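Local coordinates for protein VP5 (Halorubrum pleomorphic virus 2, PDB 6QGI) that probably mediates membrane fusion as the envelope protein of a pleomorphic virus that infects haloarchaea, at residues 64-72 against 289-297; 85-95 against 250-260. All blocks are in the same frame, centred on the assembly; numbering follows the deposited sequence.

Interaction 1 of 2, residues 64-72 against 289-297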
ATOM      1  N   ASN A  64       9.352  -2.793   3.036  1.00 28.94           N
ATOM      2  CA  ASN A  64      10.025  -2.602   4.319  1.00 28.25           C
ATOM      3  C   ASN A  64       9.177  -3.012   5.528  1.00 30.76           C
ATOM      4  O   ASN A  64       9.586  -2.758   6.666  1.00 31.32           O
ATOM      5  CB  ASN A  64      10.469  -1.147   4.455  1.00 26.70           C
ATOM      6  CG  ASN A  64      11.527  -0.759   3.458  1.00 43.28           C
ATOM      7  OD1 ASN A  64      12.517  -1.473   3.246  1.00 38.05           O
ATOM      8  ND2 ASN A  64      11.344   0.392   2.828  1.00 33.00           N
ATOM      9  N   ILE A  65       8.032  -3.679   5.295  1.00 25.40           N
ATOM     10  CA  ILE A  65       7.153  -4.171   6.367  1.00 25.10           C
ATOM     11  C   ILE A  65       7.473  -5.654   6.658  1.00 29.23           C
ATOM     12  O   ILE A  65       6.905  -6.228   7.589  1.00 28.86           O
ATOM     13  CB  ILE A  65       5.635  -3.953   6.060  1.00 28.01           C
ATOM     14  CG1 ILE A  65       5.195  -4.676   4.762  1.00 27.77           C
ATOM     15  CG2 ILE A  65       5.271  -2.456   6.048  1.00 29.10           C
ATOM     16  CD1 ILE A  65       3.795  -5.031   4.657  1.00 34.70           C
ATOM     17  N   LEU A  66       8.391  -6.259   5.866  1.00 26.33           N
ATOM     18  CA  LEU A  66       8.811  -7.656   5.980  1.00 26.73           C
ATOM     19  C   LEU A  66       9.613  -7.914   7.257  1.00 33.49           C
ATOM     20  O   LEU A  66       9.646  -9.058   7.722  1.00 33.42           O
ATOM     21  CB  LEU A  66       9.590  -8.124   4.746  1.00 26.57           C
ATOM     22  CG  LEU A  66       8.765  -8.309   3.468  1.00 30.76           C
ATOM     23  CD1 LEU A  66       9.655  -8.326   2.253  1.00 30.98           C
ATOM     24  CD2 LEU A  66       7.912  -9.574   3.515  1.00 32.90           C
ATOM     25  N   ASP A  67      10.211  -6.856   7.857  1.00 31.84           N
ATOM     26  CA  ASP A  67      10.898  -6.957   9.153  1.00 32.69           C
ATOM     27  C   ASP A  67       9.847  -7.300  10.218  1.00 35.74           C
ATOM     28  O   ASP A  67      10.122  -8.064  11.148  1.00 36.66           O
ATOM     29  CB  ASP A  67      11.647  -5.653   9.499  1.00 35.50           C
ATOM     30  CG  ASP A  67      13.158  -5.695   9.312  1.00 52.09           C
ATOM     31  OD1 ASP A  67      13.764  -6.764   9.568  1.00 54.09           O
ATOM     32  OD2 ASP A  67      13.740  -4.651   8.938  1.00 59.58           O
ATOM     33  N   GLY A  68       8.636  -6.774  10.018  1.00 30.00           N
ATOM     34  CA  GLY A  68       7.469  -7.039  10.847  1.00 28.98           C
ATOM     35  C   GLY A  68       6.923  -8.435  10.639  1.00 30.36           C
ATOM     36  O   GLY A  68       6.331  -9.005  11.556  1.00 30.44           O
ATOM     37  N   VAL A  69       7.118  -8.997   9.428  1.00 24.90           N
ATOM     38  CA  VAL A  69       6.702 -10.359   9.088  1.00 24.27           C
ATOM     39  C   VAL A  69       7.592 -11.310   9.892  1.00 27.41           C
ATOM     40  O   VAL A  69       7.082 -12.230  10.533  1.00 27.24           O
ATOM     41  CB  VAL A  69       6.743 -10.638   7.556  1.00 27.68           C
ATOM     42  CG1 VAL A  69       6.420 -12.094   7.244  1.00 27.65           C
ATOM     43  CG2 VAL A  69       5.793  -9.716   6.799  1.00 26.91           C
ATOM     44  N   LYS A  70       8.913 -11.017   9.918  1.00 23.47           N
ATOM     45  CA  LYS A  70       9.940 -11.747  10.665  1.00 23.05           C
ATOM     46  C   LYS A  70       9.596 -11.754  12.167  1.00 26.24           C
ATOM     47  O   LYS A  70       9.682 -12.803  12.799  1.00 27.29           O
ATOM     48  CB  LYS A  70      11.323 -11.123  10.408  1.00 24.76           C
ATOM     49  CG  LYS A  70      12.475 -11.925  10.989  1.00 36.21           C
ATOM     50  CD  LYS A  70      13.791 -11.187  10.918  1.00 45.19           C
ATOM     51  CE  LYS A  70      14.224 -10.695  12.274  1.00 53.92           C
ATOM     52  NZ  LYS A  70      15.584 -10.106  12.228  1.00 62.28           N
ATOM     53  N   HIS A  71       9.173 -10.596  12.707  1.00 21.36           N
ATOM     54  CA  HIS A  71       8.776 -10.393  14.104  1.00 21.28           C
ATOM     55  C   HIS A  71       7.514 -11.193  14.429  1.00 25.64           C
ATOM     56  O   HIS A  71       7.455 -11.842  15.478  1.00 25.85           O
ATOM     57  CB  HIS A  71       8.544  -8.886  14.371  1.00 21.69           C
ATOM     58  CG  HIS A  71       8.162  -8.551  15.782  1.00 25.30           C
ATOM     59  ND1 HIS A  71       9.103  -8.510  16.795  1.00 27.59           N
ATOM     60  CD2 HIS A  71       6.956  -8.214  16.295  1.00 26.92           C
ATOM     61  CE1 HIS A  71       8.441  -8.167  17.890  1.00 27.32           C
ATOM     62  NE2 HIS A  71       7.145  -7.984  17.640  1.00 27.46           N
ATOM     63  N   THR A  72       6.509 -11.144  13.529  1.00 22.07           N
ATOM     64  CA  THR A  72       5.227 -11.834  13.680  1.00 22.02           C
ATOM     65  C   THR A  72       5.460 -13.349  13.653  1.00 27.44           C
ATOM     66  O   THR A  72       4.942 -14.045  14.530  1.00 27.77           O
ATOM     67  CB  THR A  72       4.236 -11.346  12.618  1.00 25.27           C
ATOM     68  OG1 THR A  72       4.104  -9.934  12.761  1.00 24.65           O
ATOM     69  CG2 THR A  72       2.862 -11.987  12.744  1.00 23.55           C
ATOM     70  N   ASP A 289      -2.970  -2.960  11.538  1.00 25.81           N
ATOM     71  CA  ASP A 289      -2.083  -3.927  10.904  1.00 24.75           C
ATOM     72  C   ASP A 289      -0.611  -3.485  11.005  1.00 28.35           C
ATOM     73  O   ASP A 289       0.253  -4.331  11.243  1.00 28.28           O
ATOM     74  CB  ASP A 289      -2.495  -4.147   9.433  1.00 25.95           C
ATOM     75  CG  ASP A 289      -3.830  -4.857   9.219  1.00 37.44           C
ATOM     76  OD1 ASP A 289      -4.358  -5.455  10.192  1.00 39.00           O
ATOM     77  OD2 ASP A 289      -4.352  -4.811   8.082  1.00 42.26           O
ATOM     78  N   LEU A 290      -0.328  -2.169  10.853  1.00 24.69           N
ATOM     79  CA  LEU A 290       1.026  -1.615  10.975  1.00 24.49           C
ATOM     80  C   LEU A 290       1.561  -1.741  12.412  1.00 29.66           C
ATOM     81  O   LEU A 290       2.760  -1.968  12.586  1.00 29.31           O
ATOM     82  CB  LEU A 290       1.092  -0.147  10.513  1.00 24.44           C
ATOM     83  CG  LEU A 290       1.173   0.110   8.995  1.00 28.05           C
ATOM     84  CD1 LEU A 290       1.088   1.582   8.699  1.00 28.12           C
ATOM     85  CD2 LEU A 290       2.466  -0.445   8.380  1.00 29.50           C
ATOM     86  N   ILE A 291       0.678  -1.612  13.433  1.00 27.49           N
ATOM     87  CA  ILE A 291       1.043  -1.774  14.850  1.00 28.29           C
ATOM     88  C   ILE A 291       1.353  -3.261  15.080  1.00 32.35           C
ATOM     89  O   ILE A 291       2.363  -3.581  15.705  1.00 32.47           O
ATOM     90  CB  ILE A 291      -0.055  -1.221  15.815  1.00 32.20           C
ATOM     91  CG1 ILE A 291      -0.137   0.320  15.731  1.00 32.88           C
ATOM     92  CG2 ILE A 291       0.162  -1.674  17.281  1.00 33.15           C
ATOM     93  CD1 ILE A 291      -1.507   0.885  16.035  1.00 41.09           C
ATOM     94  N   ALA A 292       0.510  -4.157  14.521  1.00 28.72           N
ATOM     95  CA  ALA A 292       0.672  -5.614  14.605  1.00 28.63           C
ATOM     96  C   ALA A 292       1.970  -6.087  13.928  1.00 32.42           C
ATOM     97  O   ALA A 292       2.550  -7.088  14.356  1.00 31.90           O
ATOM     98  CB  ALA A 292      -0.517  -6.303  13.976  1.00 29.11           C
ATOM     99  N   LEU A 293       2.427  -5.352  12.887  1.00 28.92           N
ATOM    100  CA  LEU A 293       3.669  -5.640  12.164  1.00 28.48           C
ATOM    101  C   LEU A 293       4.859  -4.947  12.839  1.00 33.45           C
ATOM    102  O   LEU A 293       5.964  -4.951  12.301  1.00 32.84           O
ATOM    103  CB  LEU A 293       3.557  -5.239  10.685  1.00 27.75           C
ATOM    104  CG  LEU A 293       2.755  -6.198   9.807  1.00 31.64           C
ATOM    105  CD1 LEU A 293       2.159  -5.483   8.620  1.00 31.34           C
ATOM    106  CD2 LEU A 293       3.594  -7.400   9.372  1.00 33.07           C
ATOM    107  N   ASN A 294       4.630  -4.381  14.043  1.00 31.24           N
ATOM    108  CA  ASN A 294       5.614  -3.723  14.904  1.00 31.71           C
ATOM    109  C   ASN A 294       6.452  -2.657  14.155  1.00 35.99           C
ATOM    110  O   ASN A 294       7.684  -2.609  14.261  1.00 36.85           O
ATOM    111  CB  ASN A 294       6.509  -4.770  15.570  1.00 31.02           C
ATOM    112  CG  ASN A 294       7.261  -4.255  16.760  1.00 40.65           C
ATOM    113  OD1 ASN A 294       6.701  -3.585  17.637  1.00 32.82           O
ATOM    114  ND2 ASN A 294       8.550  -4.558  16.801  1.00 28.04           N
ATOM    115  N   VAL A 295       5.761  -1.787  13.419  1.00 31.21           N
ATOM    116  CA  VAL A 295       6.400  -0.700  12.684  1.00 30.34           C
ATOM    117  C   VAL A 295       6.477   0.495  13.655  1.00 33.61           C
ATOM    118  O   VAL A 295       5.436   0.855  14.201  1.00 33.24           O
ATOM    119  CB  VAL A 295       5.630  -0.390  11.364  1.00 33.29           C
ATOM    120  CG1 VAL A 295       6.163   0.860  10.676  1.00 32.96           C
ATOM    121  CG2 VAL A 295       5.672  -1.584  10.411  1.00 32.37           C
ATOM    122  N   PRO A 296       7.676   1.079  13.938  1.00 29.99           N
ATOM    123  CA  PRO A 296       7.741   2.220  14.882  1.00 30.52           C
ATOM    124  C   PRO A 296       6.688   3.289  14.575  1.00 34.77           C
ATOM    125  O   PRO A 296       6.509   3.663  13.414  1.00 34.34           O
ATOM    126  CB  PRO A 296       9.160   2.754  14.701  1.00 32.28           C
ATOM    127  CG  PRO A 296       9.939   1.577  14.248  1.00 36.11           C
ATOM    128  CD  PRO A 296       9.017   0.730  13.423  1.00 30.95           C
ATOM    129  N   VAL A 297       5.918   3.691  15.601  1.00 31.50           N
ATOM    130  CA  VAL A 297       4.809   4.638  15.458  1.00 31.47           C
ATOM    131  C   VAL A 297       4.868   5.734  16.529  1.00 35.72           C
ATOM    132  O   VAL A 297       5.321   5.489  17.649  1.00 36.18           O
ATOM    133  CB  VAL A 297       3.435   3.885  15.535  1.00 35.72           C
ATOM    134  CG1 VAL A 297       2.260   4.847  15.622  1.00 36.52           C
ATOM    135  CG2 VAL A 297       3.230   2.937  14.361  1.00 34.49           C
TER

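Interaction 2 of 2, residues 85-95 against 250-260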
ATOM      1  N   LEU A  85       7.051 -26.962  25.278  1.00 36.11           N
ATOM      2  CA  LEU A  85       8.049 -26.911  26.341  1.00 36.91           C
ATOM      3  C   LEU A  85       7.397 -27.073  27.718  1.00 39.84           C
ATOM      4  O   LEU A  85       7.880 -27.865  28.525  1.00 41.03           O
ATOM      5  CB  LEU A  85       8.806 -25.574  26.261  1.00 37.02           C
ATOM      6  CG  LEU A  85       9.855 -25.283  27.325  1.00 43.71           C
ATOM      7  CD1 LEU A  85      11.040 -26.208  27.188  1.00 44.98           C
ATOM      8  CD2 LEU A  85      10.335 -23.856  27.218  1.00 46.84           C
ATOM      9  N   ASN A  86       6.304 -26.328  27.977  1.00 34.03           N
ATOM     10  CA  ASN A  86       5.555 -26.364  29.234  1.00 33.94           C
ATOM     11  C   ASN A  86       4.899 -27.728  29.463  1.00 36.94           C
ATOM     12  O   ASN A  86       4.610 -28.086  30.606  1.00 36.90           O
ATOM     13  CB  ASN A  86       4.492 -25.261  29.256  1.00 32.68           C
ATOM     14  CG  ASN A  86       5.009 -23.875  29.573  1.00 49.73           C
ATOM     15  OD1 ASN A  86       6.173 -23.665  29.934  1.00 46.08           O
ATOM     16  ND2 ASN A  86       4.140 -22.889  29.463  1.00 40.58           N
ATOM     17  N   ALA A  87       4.675 -28.482  28.371  1.00 32.73           N
ATOM     18  CA  ALA A  87       4.066 -29.810  28.372  1.00 33.02           C
ATOM     19  C   ALA A  87       5.117 -30.927  28.509  1.00 37.68           C
ATOM     20  O   ALA A  87       4.760 -32.105  28.575  1.00 38.51           O
ATOM     21  CB  ALA A  87       3.268 -29.994  27.102  1.00 32.95           C
ATOM     22  N   GLY A  88       6.388 -30.536  28.575  1.00 33.80           N
ATOM     23  CA  GLY A  88       7.520 -31.442  28.735  1.00 34.09           C
ATOM     24  C   GLY A  88       7.844 -32.284  27.518  1.00 37.32           C
ATOM     25  O   GLY A  88       8.306 -33.417  27.663  1.00 37.90           O
ATOM     26  N   SER A  89       7.641 -31.730  26.309  1.00 32.78           N
ATOM     27  CA  SER A  89       7.918 -32.434  25.050  1.00 31.98           C
ATOM     28  C   SER A  89       9.414 -32.499  24.756  1.00 35.35           C
ATOM     29  O   SER A  89      10.200 -31.779  25.379  1.00 34.08           O
ATOM     30  CB  SER A  89       7.209 -31.754  23.882  1.00 32.99           C
ATOM     31  OG  SER A  89       5.855 -31.455  24.176  1.00 38.34           O
ATOM     32  N   ALA A  90       9.801 -33.369  23.799  1.00 32.59           N
ATOM     33  CA  ALA A  90      11.179 -33.512  23.330  1.00 32.36           C
ATOM     34  C   ALA A  90      11.548 -32.294  22.496  1.00 35.02           C
ATOM     35  O   ALA A  90      10.656 -31.681  21.893  1.00 33.24           O
ATOM     36  CB  ALA A  90      11.326 -34.786  22.512  1.00 33.72           C
ATOM     37  N   GLU A  91      12.851 -31.935  22.465  1.00 32.07           N
ATOM     38  CA  GLU A  91      13.374 -30.780  21.719  1.00 30.68           C
ATOM     39  C   GLU A  91      12.907 -30.806  20.252  1.00 34.34           C
ATOM     40  O   GLU A  91      12.550 -29.755  19.708  1.00 33.49           O
ATOM     41  CB  GLU A  91      14.908 -30.719  21.803  1.00 32.24           C
ATOM     42  CG  GLU A  91      15.444 -29.304  21.675  1.00 41.50           C
ATOM     43  CD  GLU A  91      16.934 -29.113  21.863  1.00 62.64           C
ATOM     44  OE1 GLU A  91      17.469 -29.562  22.903  1.00 60.40           O
ATOM     45  OE2 GLU A  91      17.565 -28.485  20.983  1.00 58.71           O
ATOM     46  N   SER A  92      12.860 -32.017  19.645  1.00 31.18           N
ATOM     47  CA  SER A  92      12.401 -32.255  18.278  1.00 30.66           C
ATOM     48  C   SER A  92      10.962 -31.744  18.097  1.00 34.45           C
ATOM     49  O   SER A  92      10.720 -30.929  17.207  1.00 33.11           O
ATOM     50  CB  SER A  92      12.492 -33.741  17.937  1.00 34.88           C
ATOM     51  OG  SER A  92      11.755 -34.529  18.858  1.00 43.35           O
ATOM     52  N   ALA A  93      10.039 -32.172  18.992  1.00 31.90           N
ATOM     53  CA  ALA A  93       8.619 -31.799  19.021  1.00 31.19           C
ATOM     54  C   ALA A  93       8.416 -30.292  19.255  1.00 34.52           C
ATOM     55  O   ALA A  93       7.497 -29.716  18.676  1.00 33.49           O
ATOM     56  CB  ALA A  93       7.897 -32.590  20.097  1.00 32.70           C
ATOM     57  N   VAL A  94       9.269 -29.664  20.097  1.00 31.46           N
ATOM     58  CA  VAL A  94       9.236 -28.232  20.428  1.00 30.50           C
ATOM     59  C   VAL A  94       9.589 -27.421  19.168  1.00 35.33           C
ATOM     60  O   VAL A  94       8.886 -26.462  18.831  1.00 34.50           O
ATOM     61  CB  VAL A  94      10.179 -27.896  21.625  1.00 34.18           C
ATOM     62  CG1 VAL A  94      10.310 -26.392  21.836  1.00 33.02           C
ATOM     63  CG2 VAL A  94       9.715 -28.576  22.913  1.00 34.73           C
ATOM     64  N   LEU A  95      10.662 -27.830  18.466  1.00 32.83           N
ATOM     65  CA  LEU A  95      11.121 -27.191  17.236  1.00 32.03           C
ATOM     66  C   LEU A  95      10.126 -27.417  16.088  1.00 36.96           C
ATOM     67  O   LEU A  95       9.852 -26.469  15.355  1.00 36.72           O
ATOM     68  CB  LEU A  95      12.523 -27.701  16.861  1.00 32.45           C
ATOM     69  CG  LEU A  95      13.206 -27.146  15.603  1.00 36.21           C
ATOM     70  CD1 LEU A  95      13.143 -25.616  15.535  1.00 35.17           C
ATOM     71  CD2 LEU A  95      14.645 -27.547  15.592  1.00 39.07           C
ATOM     72  N   VAL A 250      15.303 -22.542  20.127  1.00 35.23           N
ATOM     73  CA  VAL A 250      14.860 -23.768  20.798  1.00 35.75           C
ATOM     74  C   VAL A 250      16.056 -24.403  21.534  1.00 40.87           C
ATOM     75  O   VAL A 250      15.923 -24.737  22.710  1.00 41.74           O
ATOM     76  CB  VAL A 250      14.166 -24.763  19.817  1.00 39.56           C
ATOM     77  CG1 VAL A 250      13.898 -26.112  20.478  1.00 40.27           C
ATOM     78  CG2 VAL A 250      12.862 -24.182  19.274  1.00 38.46           C
ATOM     79  N   SER A 251      17.226 -24.505  20.868  1.00 37.19           N
ATOM     80  CA  SER A 251      18.452 -25.072  21.446  1.00 37.93           C
ATOM     81  C   SER A 251      18.965 -24.279  22.660  1.00 41.22           C
ATOM     82  O   SER A 251      19.512 -24.883  23.583  1.00 42.34           O
ATOM     83  CB  SER A 251      19.551 -25.156  20.394  1.00 41.99           C
ATOM     84  OG  SER A 251      19.245 -26.138  19.419  1.00 52.53           O
ATOM     85  N   ASN A 252      18.785 -22.948  22.665  1.00 35.89           N
ATOM     86  CA  ASN A 252      19.239 -22.086  23.760  1.00 35.86           C
ATOM     87  C   ASN A 252      18.262 -22.074  24.951  1.00 40.38           C
ATOM     88  O   ASN A 252      18.685 -21.842  26.086  1.00 40.65           O
ATOM     89  CB  ASN A 252      19.451 -20.646  23.263  1.00 33.93           C
ATOM     90  CG  ASN A 252      20.416 -20.475  22.107  1.00 52.56           C
ATOM     91  OD1 ASN A 252      21.165 -21.386  21.719  1.00 42.75           O
ATOM     92  ND2 ASN A 252      20.401 -19.289  21.510  1.00 47.19           N
ATOM     93  N   VAL A 253      16.966 -22.319  24.685  1.00 36.38           N
ATOM     94  CA  VAL A 253      15.873 -22.274  25.662  1.00 36.01           C
ATOM     95  C   VAL A 253      15.609 -23.656  26.302  1.00 40.16           C
ATOM     96  O   VAL A 253      15.366 -23.712  27.510  1.00 40.20           O
ATOM     97  CB  VAL A 253      14.614 -21.682  24.966  1.00 38.68           C
ATOM     98  CG1 VAL A 253      13.321 -21.989  25.708  1.00 38.76           C
ATOM     99  CG2 VAL A 253      14.771 -20.183  24.775  1.00 37.84           C
ATOM    100  N   TYR A 254      15.663 -24.749  25.509  1.00 37.07           N
ATOM    101  CA  TYR A 254      15.406 -26.118  25.975  1.00 38.00           C
ATOM    102  C   TYR A 254      16.334 -26.524  27.115  1.00 44.65           C
ATOM    103  O   TYR A 254      17.559 -26.546  26.960  1.00 44.38           O
ATOM    104  CB  TYR A 254      15.513 -27.126  24.826  1.00 38.58           C
ATOM    105  CG  TYR A 254      14.810 -28.431  25.112  1.00 40.15           C
ATOM    106  CD1 TYR A 254      13.430 -28.548  24.963  1.00 41.74           C
ATOM    107  CD2 TYR A 254      15.521 -29.557  25.507  1.00 41.62           C
ATOM    108  CE1 TYR A 254      12.775 -29.749  25.222  1.00 43.17           C
ATOM    109  CE2 TYR A 254      14.880 -30.771  25.747  1.00 43.07           C
ATOM    110  CZ  TYR A 254      13.505 -30.861  25.608  1.00 49.66           C
ATOM    111  OH  TYR A 254      12.866 -32.046  25.856  1.00 50.39           O
ATOM    112  N   GLY A 255      15.725 -26.821  28.258  1.00 43.78           N
ATOM    113  CA  GLY A 255      16.438 -27.194  29.474  1.00 45.38           C
ATOM    114  C   GLY A 255      16.615 -26.014  30.405  1.00 51.08           C
ATOM    115  O   GLY A 255      16.357 -26.133  31.605  1.00 52.34           O
ATOM    116  N   ASP A 256      17.049 -24.862  29.848  1.00 47.42           N
ATOM    117  CA  ASP A 256      17.282 -23.610  30.572  1.00 47.54           C
ATOM    118  C   ASP A 256      15.949 -23.033  31.070  1.00 50.93           C
ATOM    119  O   ASP A 256      15.807 -22.766  32.265  1.00 51.40           O
ATOM    120  CB  ASP A 256      18.027 -22.603  29.672  1.00 48.92           C
ATOM    121  CG  ASP A 256      18.932 -21.611  30.393  1.00 62.75           C
ATOM    122  OD1 ASP A 256      18.625 -21.255  31.558  1.00 64.56           O
ATOM    123  OD2 ASP A 256      19.933 -21.170  29.782  1.00 68.39           O
ATOM    124  N   VAL A 257      14.967 -22.874  30.165  1.00 46.32           N
ATOM    125  CA  VAL A 257      13.639 -22.384  30.530  1.00 45.71           C
ATOM    126  C   VAL A 257      12.833 -23.600  30.988  1.00 50.06           C
ATOM    127  O   VAL A 257      12.690 -24.571  30.240  1.00 49.64           O
ATOM    128  CB  VAL A 257      12.942 -21.573  29.402  1.00 47.86           C
ATOM    129  CG1 VAL A 257      11.495 -21.246  29.761  1.00 47.42           C
ATOM    130  CG2 VAL A 257      13.712 -20.292  29.093  1.00 47.12           C
ATOM    131  N   GLN A 258      12.356 -23.551  32.237  1.00 47.11           N
ATOM    132  CA  GLN A 258      11.585 -24.613  32.881  1.00 47.39           C
ATOM    133  C   GLN A 258      10.095 -24.493  32.548  1.00 49.84           C
ATOM    134  O   GLN A 258       9.623 -23.404  32.227  1.00 47.86           O
ATOM    135  CB  GLN A 258      11.787 -24.569  34.411  1.00 50.00           C
ATOM    136  CG  GLN A 258      13.241 -24.709  34.885  1.00 68.22           C
ATOM    137  CD  GLN A 258      13.746 -26.135  34.919  1.00 89.85           C
ATOM    138  OE1 GLN A 258      14.645 -26.518  34.162  1.00 84.79           O
ATOM    139  NE2 GLN A 258      13.195 -26.950  35.812  1.00 82.59           N
ATOM    140  N   SER A 259       9.358 -25.613  32.638  1.00 47.58           N
ATOM    141  CA  SER A 259       7.912 -25.645  32.414  1.00 47.55           C
ATOM    142  C   SER A 259       7.227 -24.785  33.476  1.00 51.81           C
ATOM    143  O   SER A 259       7.457 -24.981  34.674  1.00 52.50           O
ATOM    144  CB  SER A 259       7.392 -27.081  32.463  1.00 52.75           C
ATOM    145  OG  SER A 259       8.000 -27.890  31.469  1.00 63.80           O
ATOM    146  N   GLY A 260       6.465 -23.795  33.021  1.00 47.14           N
ATOM    147  CA  GLY A 260       5.770 -22.866  33.901  1.00 47.18           C
ATOM    148  C   GLY A 260       6.467 -21.530  34.055  1.00 50.16           C
ATOM    149  O   GLY A 260       5.863 -20.590  34.578  1.00 50.17           O
TER

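Interaction 1 of 2, residues 64-72 against 289-297
The imidazole of His71 stacks on the side-chain amide of Asn294: their planes lie 19° apart, and ND2 sits 3.7 Å above the ring plane, over its centre. CB of Asn294 comes within 3.5 Å of His71 CD2. Asn294 carries its CG anti to the backbone N (chi1 -163°), which lays the amide over the imidazole, and its OD1 accepts a hydrogen bond from the backbone of Ser465. The ring of His468 also meets His71, at a steeper inclination.

The CA atoms come nearest at Gly68 and Leu293 (4.3 Å), and Gly68 CA lies 3.0 Å from Leu293 O. Leu293 sends CD2 alongside CG2 of Val69 (4.1 Å), while its CD1 meets CD1 of Ile65 at 4.3 Å. Ile65 also turns CG2 to CD2 of Leu290, the two side chains crossing at about a right angle. Within 64-72, Thr72 OG1 donates to Gly68 O over 2.7 Å, and Thr72 N reaches that oxygen from the opposite face of the carbonyl.

Asn294, with positive phi, is the C-prime residue of a Schellman motif: Val295 N bonds to Leu290 O and Asn294 N to Ile291 O, ending helix 285-292 against the first turn of helix 66-86.

Interaction 2 of 2, residues 85-95 against 250-260
Tyr254, Leu85 and Glu91 bury the most surface in this contact. The Tyr254 ring lies under the aliphatic part of Glu91, whose CB stands 3.8 Å from the ring centroid and 5° off the normal, a CH-pi contact over one face. Beyond CG the Glu91 chain stays extended, running past Val250, whose CG1 is 3.7 Å from Glu91 CG. At the ring's edge, Tyr254 OH donates to Ser89 O over 2.7 Å, so the phenol is tied to the turn just before helix 91-133.

Leu85 has CG anti to its backbone N (chi1 177°), which directs both methyls to the other segment: CD1 lies 4.0 Å from Tyr254 CD1, and CD2 is 3.8 Å from CG1 of both Val253 and Val257. Its carbonyl oxygen takes two donors from opposite faces, Ser259 OG at 2.9 Å and Gly88 N, the latter part of the Schellman motif closing helix 66-86. Next to it, Gly260 N points at Asn86 OD1 along a nearly straight bond (174°), although the donor stands above the amide plane. Asn86 ND2 is held by Ile262 O.

The contact thus joins the turn between helices 66-86 and 91-133 to the end of helix 225-253 and the loop that follows it. Val94, touching Ala81 and Glu84, and Leu95, touching Ile246 and Ser247, extend the packing along these three helices.

How the interactions relate
Helix 66-86 connects the two contacts: interaction 1 sets its first turns against the end of helix 285-292, and interaction 2 sets its last residues, with the turn into helix 91-133, against the end of helix 225-253. Their centres are 27 Å apart and their nearest atoms about 13 Å, so they do not touch. Both segments of interaction 2 fall, in sequence, between the two segments of interaction 1. Interaction 1 is buried, about 14 Å from the chain's centre, whereas interaction 2 is partly exposed and about 39 Å out, on the same side. One end of helix 66-86 is therefore packed inside the molecule, and the other belongs to the outlying end of the helical bundle.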